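Local coordinates for DNA replication licensing factor MCM related protein (Thermoplasma acidophilum, PDB 4ME3) that forms the N-terminal, zinc-binding domain of an archaeal MCM, whose full-length form probably acts as an ATP-driven helicase on single-stranded DNA during replication, at residues 47-51 with 52-56; 78-82 with 83-87; 222-225 with 226-229. All blocks are in the same frame, centred on the assembly; numbering follows the deposited sequence.

Contact 1. Residues 47-51 with 52-56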
# COMPACT_ATOMS: atom_id res chain seq x y z
N LEU A 47 9.53 3.73 -5.41
CA LEU A 47 10.86 3.13 -5.49
C LEU A 47 10.72 1.62 -5.45
O LEU A 47 10.06 1.09 -4.57
CB LEU A 47 11.73 3.59 -4.32
CG LEU A 47 13.12 2.96 -4.28
CD1 LEU A 47 13.98 3.48 -5.42
CD2 LEU A 47 13.80 3.21 -2.93
N TYR A 48 11.35 0.94 -6.41
CA TYR A 48 11.44 -0.51 -6.38
C TYR A 48 12.76 -0.94 -5.75
O TYR A 48 13.82 -0.47 -6.15
CB TYR A 48 11.34 -1.08 -7.80
CG TYR A 48 9.94 -1.01 -8.36
CD1 TYR A 48 9.05 -2.06 -8.16
CD2 TYR A 48 9.51 0.09 -9.08
CE1 TYR A 48 7.77 -2.01 -8.66
CE2 TYR A 48 8.22 0.15 -9.58
CZ TYR A 48 7.36 -0.91 -9.37
OH TYR A 48 6.08 -0.86 -9.88
N VAL A 49 12.67 -1.84 -4.78
CA VAL A 49 13.86 -2.39 -4.13
C VAL A 49 13.96 -3.88 -4.44
O VAL A 49 12.97 -4.61 -4.37
CB VAL A 49 13.81 -2.18 -2.60
CG1 VAL A 49 14.89 -3.00 -1.92
CG2 VAL A 49 13.95 -0.70 -2.27
N SER A 50 15.16 -4.33 -4.78
CA SER A 50 15.37 -5.72 -5.16
C SER A 50 15.43 -6.62 -3.94
O SER A 50 16.18 -6.37 -3.00
CB SER A 50 16.67 -5.86 -5.96
OG SER A 50 16.91 -7.21 -6.28
N PHE A 51 14.63 -7.68 -3.94
CA PHE A 51 14.67 -8.61 -2.82
C PHE A 51 16.03 -9.30 -2.75
O PHE A 51 16.46 -9.72 -1.68
CB PHE A 51 13.55 -9.64 -2.92
CG PHE A 51 13.40 -10.46 -1.67
CD1 PHE A 51 12.78 -9.92 -0.55
CD2 PHE A 51 13.90 -11.74 -1.60
CE1 PHE A 51 12.65 -10.66 0.60
CE2 PHE A 51 13.78 -12.48 -0.44
CZ PHE A 51 13.14 -11.94 0.66
N ARG A 52 16.70 -9.40 -3.90
CA ARG A 52 18.04 -9.98 -3.96
C ARG A 52 19.01 -9.16 -3.11
O ARG A 52 19.87 -9.71 -2.42
CB ARG A 52 18.55 -10.02 -5.40
CG ARG A 52 17.66 -10.76 -6.39
CD ARG A 52 18.01 -10.36 -7.81
NE ARG A 52 17.16 -11.01 -8.81
CZ ARG A 52 17.02 -10.60 -10.07
NH1 ARG A 52 17.67 -9.53 -10.50
NH2 ARG A 52 16.23 -11.26 -10.90
N ASP A 53 18.87 -7.84 -3.18
CA ASP A 53 19.69 -6.94 -2.37
C ASP A 53 19.33 -7.09 -0.89
O ASP A 53 20.22 -7.15 -0.04
CB ASP A 53 19.51 -5.49 -2.81
CG ASP A 53 20.14 -5.20 -4.16
OD1 ASP A 53 20.96 -6.02 -4.62
OD2 ASP A 53 19.81 -4.16 -4.76
N LEU A 54 18.04 -7.14 -0.58
CA LEU A 54 17.60 -7.28 0.80
C LEU A 54 18.14 -8.56 1.44
O LEU A 54 18.62 -8.54 2.57
CB LEU A 54 16.07 -7.24 0.89
CG LEU A 54 15.43 -5.88 0.64
CD1 LEU A 54 13.94 -6.02 0.36
CD2 LEU A 54 15.67 -4.94 1.82
N GLU A 55 18.04 -9.67 0.72
CA GLU A 55 18.56 -10.95 1.21
C GLU A 55 20.06 -10.87 1.48
O GLU A 55 20.55 -11.38 2.49
CB GLU A 55 18.28 -12.07 0.21
CG GLU A 55 17.23 -13.06 0.68
CD GLU A 55 16.94 -14.14 -0.35
OE1 GLU A 55 17.31 -13.95 -1.53
OE2 GLU A 55 16.34 -15.17 0.03
N ASP A 56 20.79 -10.24 0.56
CA ASP A 56 22.24 -10.10 0.69
C ASP A 56 22.60 -9.24 1.89
O ASP A 56 23.63 -9.44 2.54
CB ASP A 56 22.80 -9.47 -0.58
CG ASP A 56 24.30 -9.63 -0.69
OD1 ASP A 56 24.75 -10.77 -0.92
OD2 ASP A 56 25.02 -8.61 -0.56
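V49 and L54 meet where a strand passes directly into a helix: V49 CG1 lies 3.9 Å from L54 CG, and the two side chains cross at about a right angle. CG1 of V49 stands anti to its own nitrogen (chi1 168°), which turns this methyl to the leucine. On the same buried side F51 sends CD1 to within 4.2 Å of L54 CD1. Branched and aromatic residues suit this place, because F24 of helix 14-27 packs on both V49 and L54, F61 and I65 of helix 59-67 on L54, and A62 and L66 on F51. The backbone is just as firmly tied: S50 O accepts a straight bond from L54 N at 3.1 Å and a weak one from D53 N, and E55 N reaches F51 O at 2.9 Å. S50 OG, a buried hydroxyl, is held by D102 and takes a weak bond from R52 N at 3.2 Å.

The solvent side is looser. R52 stretches out over the surface to a salt bridge with E104. E55, partly exposed, lays its carboxylate carbon CD 3.6 Å from F51 CE2, the two planes 47° apart. S50 sits right before the helix and its side-chain oxygen accepts, weakly, from a first-turn NH: the N-cap arrangement, here at a strand-to-helix junction in the helical subdomain of MCM.

Contact 2. Residues 78-82 with 83-87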
# COMPACT_ATOMS: atom_id res chain seq x y z
N GLU A 78 8.45 5.62 5.39
CA GLU A 78 8.68 6.71 6.33
C GLU A 78 10.11 7.21 6.28
O GLU A 78 10.35 8.42 6.32
CB GLU A 78 8.33 6.27 7.76
CG GLU A 78 6.84 6.13 8.01
CD GLU A 78 6.52 5.82 9.46
OE1 GLU A 78 7.38 6.09 10.33
OE2 GLU A 78 5.42 5.29 9.73
N VAL A 79 11.07 6.29 6.18
CA VAL A 79 12.48 6.67 6.09
C VAL A 79 12.73 7.51 4.84
O VAL A 79 13.42 8.53 4.89
CB VAL A 79 13.39 5.43 6.08
CG1 VAL A 79 14.81 5.81 5.67
CG2 VAL A 79 13.40 4.77 7.45
N ILE A 80 12.18 7.08 3.72
CA ILE A 80 12.30 7.83 2.48
C ILE A 80 11.68 9.22 2.61
O ILE A 80 12.29 10.22 2.23
CB ILE A 80 11.66 7.08 1.31
CG1 ILE A 80 12.50 5.84 0.98
CG2 ILE A 80 11.54 7.98 0.09
CD1 ILE A 80 11.85 4.89 -0.01
N LEU A 81 10.49 9.29 3.19
CA LEU A 81 9.79 10.57 3.33
C LEU A 81 10.50 11.52 4.29
O LEU A 81 10.58 12.72 4.04
CB LEU A 81 8.36 10.34 3.79
CG LEU A 81 7.42 9.77 2.72
CD1 LEU A 81 6.14 9.22 3.36
CD2 LEU A 81 7.07 10.84 1.70
N GLN A 82 11.01 10.98 5.40
CA GLN A 82 11.62 11.80 6.44
C GLN A 82 13.08 12.16 6.14
O GLN A 82 13.50 13.29 6.37
CB GLN A 82 11.54 11.08 7.79
CG GLN A 82 10.12 10.89 8.30
CD GLN A 82 10.07 10.18 9.64
OE1 GLN A 82 11.05 9.56 10.07
NE2 GLN A 82 8.93 10.27 10.31
N ASP A 83 13.84 11.19 5.64
CA ASP A 83 15.28 11.38 5.46
C ASP A 83 15.66 11.95 4.09
O ASP A 83 16.67 12.65 3.97
CB ASP A 83 16.01 10.05 5.67
CG ASP A 83 15.95 9.57 7.11
OD1 ASP A 83 15.26 10.20 7.94
OD2 ASP A 83 16.59 8.54 7.41
N TYR A 84 14.87 11.66 3.07
CA TYR A 84 15.23 12.03 1.71
C TYR A 84 14.34 13.10 1.08
O TYR A 84 14.84 14.01 0.42
CB TYR A 84 15.22 10.80 0.80
CG TYR A 84 16.33 9.82 1.08
CD1 TYR A 84 16.20 8.84 2.06
CD2 TYR A 84 17.52 9.86 0.35
CE1 TYR A 84 17.21 7.95 2.30
CE2 TYR A 84 18.54 8.96 0.59
CZ TYR A 84 18.38 8.01 1.57
OH TYR A 84 19.39 7.11 1.81
N LEU A 85 13.03 13.00 1.28
CA LEU A 85 12.09 13.84 0.53
C LEU A 85 11.51 14.98 1.34
O LEU A 85 10.69 15.75 0.84
CB LEU A 85 10.95 12.97 -0.01
CG LEU A 85 11.36 11.84 -0.95
CD1 LEU A 85 10.15 10.98 -1.31
CD2 LEU A 85 12.01 12.39 -2.21
N LEU A 86 11.95 15.11 2.59
CA LEU A 86 11.27 15.95 3.56
C LEU A 86 10.96 17.37 3.08
O LEU A 86 9.91 17.92 3.41
CB LEU A 86 12.07 16.01 4.86
CG LEU A 86 11.34 16.55 6.09
CD1 LEU A 86 10.01 15.83 6.30
CD2 LEU A 86 12.21 16.41 7.32
N ASP A 87 11.86 17.97 2.31
CA ASP A 87 11.67 19.36 1.88
C ASP A 87 10.64 19.51 0.77
O ASP A 87 10.31 20.62 0.36
CB ASP A 87 13.01 19.98 1.46
CG ASP A 87 13.70 19.20 0.37
OD1 ASP A 87 14.48 18.28 0.70
OD2 ASP A 87 13.46 19.50 -0.82
O HOH W 1 13.37 8.60 9.28
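Helix 69-84 widens to a pi-type turn at 80-82, and I80 O lies at the centre of the change. This oxygen accepts two backbone bonds: L85 N donates from 3.0 Å almost head-on to the carbonyl, whereas Y84 N, at 3.1 Å, sits above the carbonyl plane. One residue earlier the spacing is still that of an alpha helix, with D83 N bound to V79 O at 2.8 Å.

Side chains follow the same path. I80 CG2 and L85 CD1 touch at 3.6 Å, and the two chains run alongside each other in one direction; with CG2 anti to the backbone nitrogen and CG1 beside it (chi1 -70°), isoleucine offers this methyl to the leucine. L81 CD2 adds a looser contact to L85 CD1. F96 covers both I80 and L85, so aliphatic residues suit this face of the helical subdomain of MCM, where helix 69-84 also packs on helix 14-27 through I80 and Y84 against F25. Y84 turns the edge of its ring to V79 O, and its hydroxyl bonds S31 of helix 31-38.

Away from this face the contact is wet and charged. One water donates to Q82 OE1 at 2.6 Å and to D83 OD1 at 2.8 Å, bridging two neighbouring polar side chains. K18 also binds Q82 OE1, and R22 forms a salt bridge with D83 OD2, so both side chains reach helix 14-27. V79 CG1 lies 3.7 Å from D83 OD2. L86, in a short 3-10 segment, rests its CB on Q82 O at 3.4 Å.

Contact 3. Residues 222-225 with 226-229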
# COMPACT_ATOMS: atom_id res chain seq x y z
N ASP A 222 -2.71 3.25 -7.43
CA ASP A 222 -1.78 4.30 -7.85
C ASP A 222 -1.08 3.93 -9.16
O ASP A 222 -1.74 3.73 -10.18
CB ASP A 222 -0.81 4.59 -6.70
CG ASP A 222 -0.19 5.97 -6.79
OD1 ASP A 222 -0.56 6.74 -7.71
OD2 ASP A 222 0.66 6.30 -5.93
N ASP A 223 0.25 3.83 -9.13
CA ASP A 223 1.02 3.56 -10.34
C ASP A 223 0.75 2.19 -10.95
O ASP A 223 1.10 1.94 -12.10
CB ASP A 223 2.52 3.71 -10.06
CG ASP A 223 2.96 3.03 -8.77
OD1 ASP A 223 2.33 3.27 -7.72
OD2 ASP A 223 3.93 2.25 -8.80
N LEU A 224 0.13 1.29 -10.18
CA LEU A 224 -0.17 -0.05 -10.67
C LEU A 224 -1.57 -0.16 -11.27
O LEU A 224 -1.88 -1.16 -11.92
CB LEU A 224 0.01 -1.08 -9.55
CG LEU A 224 1.44 -1.22 -9.01
CD1 LEU A 224 1.51 -2.35 -8.00
CD2 LEU A 224 2.43 -1.43 -10.14
N ALA A 225 -2.42 0.84 -11.06
CA ALA A 225 -3.77 0.80 -11.61
C ALA A 225 -3.76 1.07 -13.12
O ALA A 225 -2.95 1.85 -13.61
CB ALA A 225 -4.67 1.80 -10.91
N GLY A 226 -4.66 0.41 -13.84
CA GLY A 226 -4.83 0.65 -15.26
C GLY A 226 -3.82 -0.05 -16.14
O GLY A 226 -3.60 0.37 -17.27
N LEU A 227 -3.22 -1.13 -15.64
CA LEU A 227 -2.18 -1.84 -16.37
C LEU A 227 -2.64 -3.20 -16.89
O LEU A 227 -2.08 -3.71 -17.86
CB LEU A 227 -0.96 -2.05 -15.47
CG LEU A 227 -0.22 -0.80 -15.00
CD1 LEU A 227 0.96 -1.18 -14.11
CD2 LEU A 227 0.25 0.03 -16.19
N LEU A 228 -3.65 -3.79 -16.26
CA LEU A 228 -4.05 -5.16 -16.56
C LEU A 228 -5.38 -5.23 -17.30
O LEU A 228 -6.34 -4.53 -16.94
CB LEU A 228 -4.10 -5.98 -15.27
CG LEU A 228 -2.80 -6.01 -14.46
CD1 LEU A 228 -2.94 -6.87 -13.21
CD2 LEU A 228 -1.65 -6.49 -15.32
N TYR A 229 -5.43 -6.07 -18.33
CA TYR A 229 -6.60 -6.22 -19.18
C TYR A 229 -6.94 -7.69 -19.37
O TYR A 229 -6.07 -8.56 -19.23
CB TYR A 229 -6.35 -5.58 -20.55
CG TYR A 229 -5.97 -4.12 -20.50
CD1 TYR A 229 -4.64 -3.73 -20.36
CD2 TYR A 229 -6.93 -3.12 -20.60
CE1 TYR A 229 -4.28 -2.39 -20.32
CE2 TYR A 229 -6.58 -1.78 -20.56
CZ TYR A 229 -5.26 -1.42 -20.42
OH TYR A 229 -4.92 -0.09 -20.38
O HOH W 2 -3.85 -2.74 -13.27
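With CG beside its backbone nitrogen (chi1 -64°) and the chain extended beyond it (chi2 179°), L227 turns back over the carbonyl of L224. Its CG comes 3.5 Å from L224 O and its CD1 3.7 Å from D223 O, so the leucine packs against backbone oxygens more than against another side chain. The methyls themselves meet only lightly, L224 CD2 lying 4.2 Å from L227 CD1.

No direct hydrogen bond joins 222-225 to 226-229. A water does that work instead: it donates to L224 O at 2.9 Å and accepts from L227 N at the same distance, bridging the two backbones where the chain bends. Between them G226 has a positive phi of 81°, a conformation in which a residue without CB is at ease. Its nitrogen is held by Q196. On the near side of the bend, A225 N bonds D222 O at 3.1 Å and closes the short 3-10 turn.

Aspartate suits the start of this turn, since D223 makes a salt bridge with R99 and D222 another with R45. L224 packs on Y48, while L228, buried farther along, lies on V264 and V198. The whole is a water-bridged, glycine-containing connection between strands 215-221 and 233-247 of the MCM OB fold, with its first turn facing the helical subdomain.

How the contacts relate
Contacts 1 and 2 are partly buried and belong to the helical subdomain, where both pack on helix 14-27; contact 3 is a surface contact in a loop of the OB fold. L47 CD2 of contact 1 meets I80 CD1 of contact 2 at 3.9 Å, joining their apolar sides, and Y48 OH approaches L224 CD2 of contact 3 at 3.7 Å across the two subdomains. Contacts 2 and 3 stay apart, their nearest atoms about 11 Å away. Their chemistry follows position: direct backbone bonds start a helix in contact 1 and run through a widened turn of another in contact 2, whereas in contact 3 a water supplies the link.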